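Local coordinates for protein leucine aminopeptidase (Parabacteroides distasonis, PDB 3TC8) that binds zinc and probably acts as an aminopeptidase of the M28 family, with glutaminyl-peptide cyclotransferase activity also possible, at residues A[116-128]-A[279-291]. Residues are numbered along the deposited sequence; the frame is centred on the assembly and turned at random.
With EDO (1,2-ethanediol), chain D; EDO (1,2-ethanediol), chain E.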
# COMPACT_ATOMS: atom_id res chain seq x y z
N SER A 116 27.51 -6.48 1.42
CA SER A 116 27.71 -5.84 0.11
C SER A 116 26.40 -5.52 -0.60
O SER A 116 26.46 -4.85 -1.62
CB SER A 116 28.65 -6.68 -0.75
OG SER A 116 29.98 -6.68 -0.19
N LYS A 117 25.26 -6.01 -0.10
CA LYS A 117 23.97 -5.65 -0.68
C LYS A 117 23.24 -4.58 0.13
O LYS A 117 22.18 -4.13 -0.31
CB LYS A 117 23.08 -6.88 -0.82
CG LYS A 117 23.63 -7.94 -1.76
CD LYS A 117 23.81 -7.45 -3.18
CE LYS A 117 24.26 -8.58 -4.11
NZ LYS A 117 24.35 -8.04 -5.49
N HIS A 118 23.78 -4.14 1.27
CA HIS A 118 23.01 -3.25 2.11
C HIS A 118 22.65 -1.94 1.44
O HIS A 118 21.58 -1.37 1.74
CB HIS A 118 23.78 -2.93 3.39
CG HIS A 118 23.81 -4.07 4.34
ND1 HIS A 118 24.60 -4.07 5.47
CD2 HIS A 118 23.14 -5.26 4.32
CE1 HIS A 118 24.39 -5.21 6.13
NE2 HIS A 118 23.50 -5.94 5.45
N ARG A 119 23.49 -1.47 0.51
CA ARG A 119 23.32 -0.19 -0.10
C ARG A 119 22.74 -0.29 -1.52
O ARG A 119 22.79 0.69 -2.27
CB ARG A 119 24.64 0.58 -0.07
CG ARG A 119 24.99 1.00 1.33
CD ARG A 119 26.44 1.43 1.49
NE ARG A 119 26.80 1.70 2.90
CZ ARG A 119 26.99 0.77 3.84
NH1 ARG A 119 26.99 -0.51 3.56
NH2 ARG A 119 27.23 1.15 5.11
N THR A 120 22.15 -1.45 -1.85
CA THR A 120 21.58 -1.71 -3.17
C THR A 120 20.06 -1.64 -3.13
O THR A 120 19.44 -2.24 -2.27
CB THR A 120 21.99 -3.10 -3.64
OG1 THR A 120 23.42 -3.16 -3.68
CG2 THR A 120 21.47 -3.42 -5.03
N PRO A 121 19.43 -0.89 -4.03
CA PRO A 121 17.96 -0.88 -4.08
C PRO A 121 17.37 -2.24 -4.31
O PRO A 121 17.95 -3.11 -4.97
CB PRO A 121 17.65 0.02 -5.29
CG PRO A 121 18.85 0.94 -5.35
CD PRO A 121 20.01 0.03 -5.02
N LEU A 122 16.21 -2.45 -3.72
CA LEU A 122 15.49 -3.72 -3.90
C LEU A 122 14.35 -3.55 -4.89
O LEU A 122 13.88 -2.45 -5.17
CB LEU A 122 15.09 -4.29 -2.56
CG LEU A 122 14.36 -3.38 -1.54
CD1 LEU A 122 12.88 -3.14 -1.94
CD2 LEU A 122 14.46 -3.94 -0.14
N ASP A 123 13.90 -4.67 -5.44
CA ASP A 123 12.84 -4.66 -6.44
C ASP A 123 11.53 -4.21 -5.83
O ASP A 123 10.67 -3.68 -6.52
CB ASP A 123 12.66 -6.02 -7.06
CG ASP A 123 13.64 -6.32 -8.18
OD1 ASP A 123 14.28 -5.39 -8.72
OD2 ASP A 123 13.69 -7.53 -8.57
N GLY A 124 11.32 -4.47 -4.56
CA GLY A 124 10.13 -4.08 -3.88
C GLY A 124 8.88 -4.68 -4.48
O GLY A 124 7.83 -4.04 -4.56
N ALA A 125 8.96 -5.96 -4.87
CA ALA A 125 7.82 -6.62 -5.47
C ALA A 125 6.69 -6.74 -4.43
O ALA A 125 5.54 -6.42 -4.77
CB ALA A 125 8.22 -8.02 -5.94
N ASP A 126 6.99 -7.24 -3.23
CA ASP A 126 5.98 -7.33 -2.20
C ASP A 126 5.84 -6.00 -1.47
O ASP A 126 4.72 -5.54 -1.22
CB ASP A 126 6.26 -8.48 -1.26
CG ASP A 126 5.07 -8.96 -0.47
OD1 ASP A 126 3.92 -8.67 -0.86
OD2 ASP A 126 5.31 -9.64 0.56
N ASP A 127 6.95 -5.39 -1.08
CA ASP A 127 6.98 -4.12 -0.36
C ASP A 127 6.92 -2.99 -1.37
O ASP A 127 7.93 -2.43 -1.79
CB ASP A 127 8.20 -4.09 0.48
CG ASP A 127 8.23 -3.03 1.53
OD1 ASP A 127 7.39 -2.13 1.55
OD2 ASP A 127 9.20 -3.12 2.35
N GLY A 128 5.71 -2.66 -1.78
CA GLY A 128 5.37 -1.67 -2.78
C GLY A 128 4.53 -2.26 -3.90
O GLY A 128 3.36 -1.91 -4.10
N TYR A 279 12.15 -12.01 3.66
CA TYR A 279 12.80 -11.27 2.61
C TYR A 279 12.63 -9.77 2.72
O TYR A 279 13.13 -9.04 1.85
CB TYR A 279 12.30 -11.80 1.25
CG TYR A 279 10.79 -11.81 1.14
CD1 TYR A 279 10.08 -10.65 0.86
CD2 TYR A 279 10.09 -12.99 1.29
CE1 TYR A 279 8.69 -10.66 0.76
CE2 TYR A 279 8.71 -13.01 1.24
CZ TYR A 279 8.02 -11.85 0.97
OH TYR A 279 6.64 -11.95 0.88
N TRP A 280 11.96 -9.28 3.74
CA TRP A 280 11.73 -7.85 3.92
C TRP A 280 13.05 -7.06 3.99
O TRP A 280 13.96 -7.42 4.75
CB TRP A 280 10.94 -7.62 5.20
CG TRP A 280 10.77 -6.21 5.61
CD1 TRP A 280 9.95 -5.28 5.06
CD2 TRP A 280 11.41 -5.56 6.70
NE1 TRP A 280 10.00 -4.13 5.74
CE2 TRP A 280 10.91 -4.25 6.75
CE3 TRP A 280 12.36 -5.95 7.65
CZ2 TRP A 280 11.31 -3.33 7.75
CZ3 TRP A 280 12.75 -5.05 8.62
CH2 TRP A 280 12.22 -3.78 8.66
N HIS A 281 13.15 -6.05 3.15
CA HIS A 281 14.34 -5.18 3.13
C HIS A 281 15.63 -5.96 2.81
O HIS A 281 16.73 -5.64 3.28
CB HIS A 281 14.42 -4.30 4.39
CG HIS A 281 13.40 -3.21 4.36
ND1 HIS A 281 13.35 -2.18 5.26
CD2 HIS A 281 12.37 -3.00 3.49
CE1 HIS A 281 12.33 -1.39 4.96
NE2 HIS A 281 11.73 -1.85 3.88
N THR A 282 15.46 -6.97 1.98
CA THR A 282 16.56 -7.72 1.39
C THR A 282 16.41 -7.77 -0.12
O THR A 282 15.34 -7.46 -0.68
CB THR A 282 16.59 -9.20 1.87
OG1 THR A 282 15.62 -9.99 1.14
CG2 THR A 282 16.41 -9.37 3.37
N GLN A 283 17.47 -8.21 -0.79
CA GLN A 283 17.43 -8.42 -2.22
C GLN A 283 16.41 -9.44 -2.68
O GLN A 283 15.99 -9.38 -3.86
CB GLN A 283 18.81 -8.82 -2.73
CG GLN A 283 19.79 -7.63 -2.77
CD GLN A 283 19.49 -6.69 -3.89
OE1 GLN A 283 19.77 -7.02 -5.05
NE2 GLN A 283 18.91 -5.53 -3.58
N LYS A 284 15.96 -10.29 -1.78
CA LYS A 284 14.97 -11.30 -2.14
C LYS A 284 13.52 -10.82 -2.11
O LYS A 284 12.63 -11.61 -2.38
CB LYS A 284 15.13 -12.51 -1.24
CG LYS A 284 16.32 -13.34 -1.61
CD LYS A 284 16.39 -14.63 -0.83
CE LYS A 284 17.55 -15.53 -1.24
NZ LYS A 284 17.76 -16.61 -0.20
N ASP A 285 13.28 -9.51 -1.93
CA ASP A 285 11.94 -8.96 -2.15
C ASP A 285 11.74 -8.72 -3.67
O ASP A 285 11.71 -7.58 -4.16
CB ASP A 285 11.68 -7.71 -1.33
CG ASP A 285 10.24 -7.24 -1.46
OD1 ASP A 285 9.43 -7.97 -2.07
OD2 ASP A 285 9.95 -6.11 -1.04
N ASN A 286 11.53 -9.84 -4.33
CA ASN A 286 11.46 -9.89 -5.77
C ASN A 286 10.22 -10.71 -6.20
O ASN A 286 9.40 -11.12 -5.38
CB ASN A 286 12.79 -10.42 -6.37
CG ASN A 286 13.08 -11.80 -5.97
OD1 ASN A 286 12.20 -12.58 -5.66
ND2 ASN A 286 14.36 -12.15 -5.94
N MSE A 287 10.07 -10.93 -7.49
CA MSE A 287 8.84 -11.53 -7.99
C MSE A 287 8.65 -12.96 -7.53
O MSE A 287 7.51 -13.45 -7.54
CB MSE A 287 8.76 -11.48 -9.51
CG MSE A 287 8.49 -10.10 -10.12
SE MSE A 287 6.81 -9.34 -9.53
CE MSE A 287 5.60 -10.71 -10.07
N GLU A 288 9.69 -13.65 -7.08
CA GLU A 288 9.54 -15.05 -6.76
C GLU A 288 8.59 -15.32 -5.60
O GLU A 288 7.97 -16.39 -5.59
CB GLU A 288 10.90 -15.72 -6.52
CG GLU A 288 11.90 -15.52 -7.66
CD GLU A 288 13.23 -16.17 -7.42
OE1 GLU A 288 14.24 -15.54 -7.79
OE2 GLU A 288 13.25 -17.30 -6.89
N ASN A 289 8.41 -14.36 -4.70
CA ASN A 289 7.51 -14.60 -3.58
C ASN A 289 6.05 -14.30 -3.88
O ASN A 289 5.19 -14.59 -3.06
CB ASN A 289 7.91 -13.75 -2.39
CG ASN A 289 9.35 -13.92 -2.01
OD1 ASN A 289 10.14 -12.92 -2.03
ND2 ASN A 289 9.72 -15.11 -1.67
N ILE A 290 5.77 -13.61 -4.99
CA ILE A 290 4.44 -13.11 -5.24
C ILE A 290 3.54 -14.26 -5.64
O ILE A 290 3.92 -15.10 -6.45
CB ILE A 290 4.48 -11.98 -6.28
CG1 ILE A 290 5.45 -10.86 -5.81
CG2 ILE A 290 3.08 -11.41 -6.55
CD1 ILE A 290 5.09 -10.18 -4.49
N ASP A 291 2.34 -14.26 -5.08
CA ASP A 291 1.44 -15.40 -5.17
C ASP A 291 0.02 -14.94 -5.48
O ASP A 291 -0.53 -14.09 -4.77
CB ASP A 291 1.50 -16.16 -3.85
CG ASP A 291 0.74 -17.38 -3.87
OD1 ASP A 291 -0.48 -17.33 -3.58
OD2 ASP A 291 1.34 -18.44 -4.14
C1 EDO D . 6.48 -2.09 6.34
O1 EDO D . 6.48 -0.67 6.27
C2 EDO D . 7.27 -2.69 5.19
O2 EDO D . 8.48 -1.94 4.86
C1 EDO E . 28.31 -2.03 7.55
O1 EDO E . 28.37 -0.65 7.14
C2 EDO E . 27.83 -2.92 6.41
O2 EDO E . 26.71 -2.32 5.76
O HOH W 1 21.29 -9.21 -5.55
O HOH W 2 15.58 -6.99 -5.31
O HOH W 3 11.79 -9.49 -9.38
O HOH W 4 10.99 -5.27 1.48
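At the zinc site of this M28 peptidase, the N-terminal turn of helix 125-144 meets the loop 279-291, the backbones drawing closest at Ala-125 and Asn-286, CA to CA 4.9 Å. Asp-285 accepts three hydrogen bonds from the first turn: its O accepts from Ala-125 N (3.3 Å), and its carboxylate straddles the next two amides, OD1 taking Asp-126 N (2.8 Å) and OD2 Asp-127 N (3.1 Å), each through a syn lone pair. With Asp-285 CG anti to its own N (chi1 -174°), the carboxylate reaches these amides. An asparagine at Asp-285 would probably leave one of the two amides without its acceptor and weaken the hold on zinc-binding Asp-127. The carboxylate of Asp-127 lies parallel to the imidazole of His-281 within 2°, near its edge, and both bind the zinc, as does Asp-160; Asp-127 OD1 is held by His-102. Ala-125 CB packs on Met-287 SE and Ile-290 CG1. Farther out, Gln-283 NE2 bonds Pro-121 O (3.0 Å) from above the carbonyl plane and also pairs with Ser-109. Beyond these bonds, Tyr-279 OH donates to Asp-126 OD2 at 2.7 Å, reaching it from above the carboxylate plane.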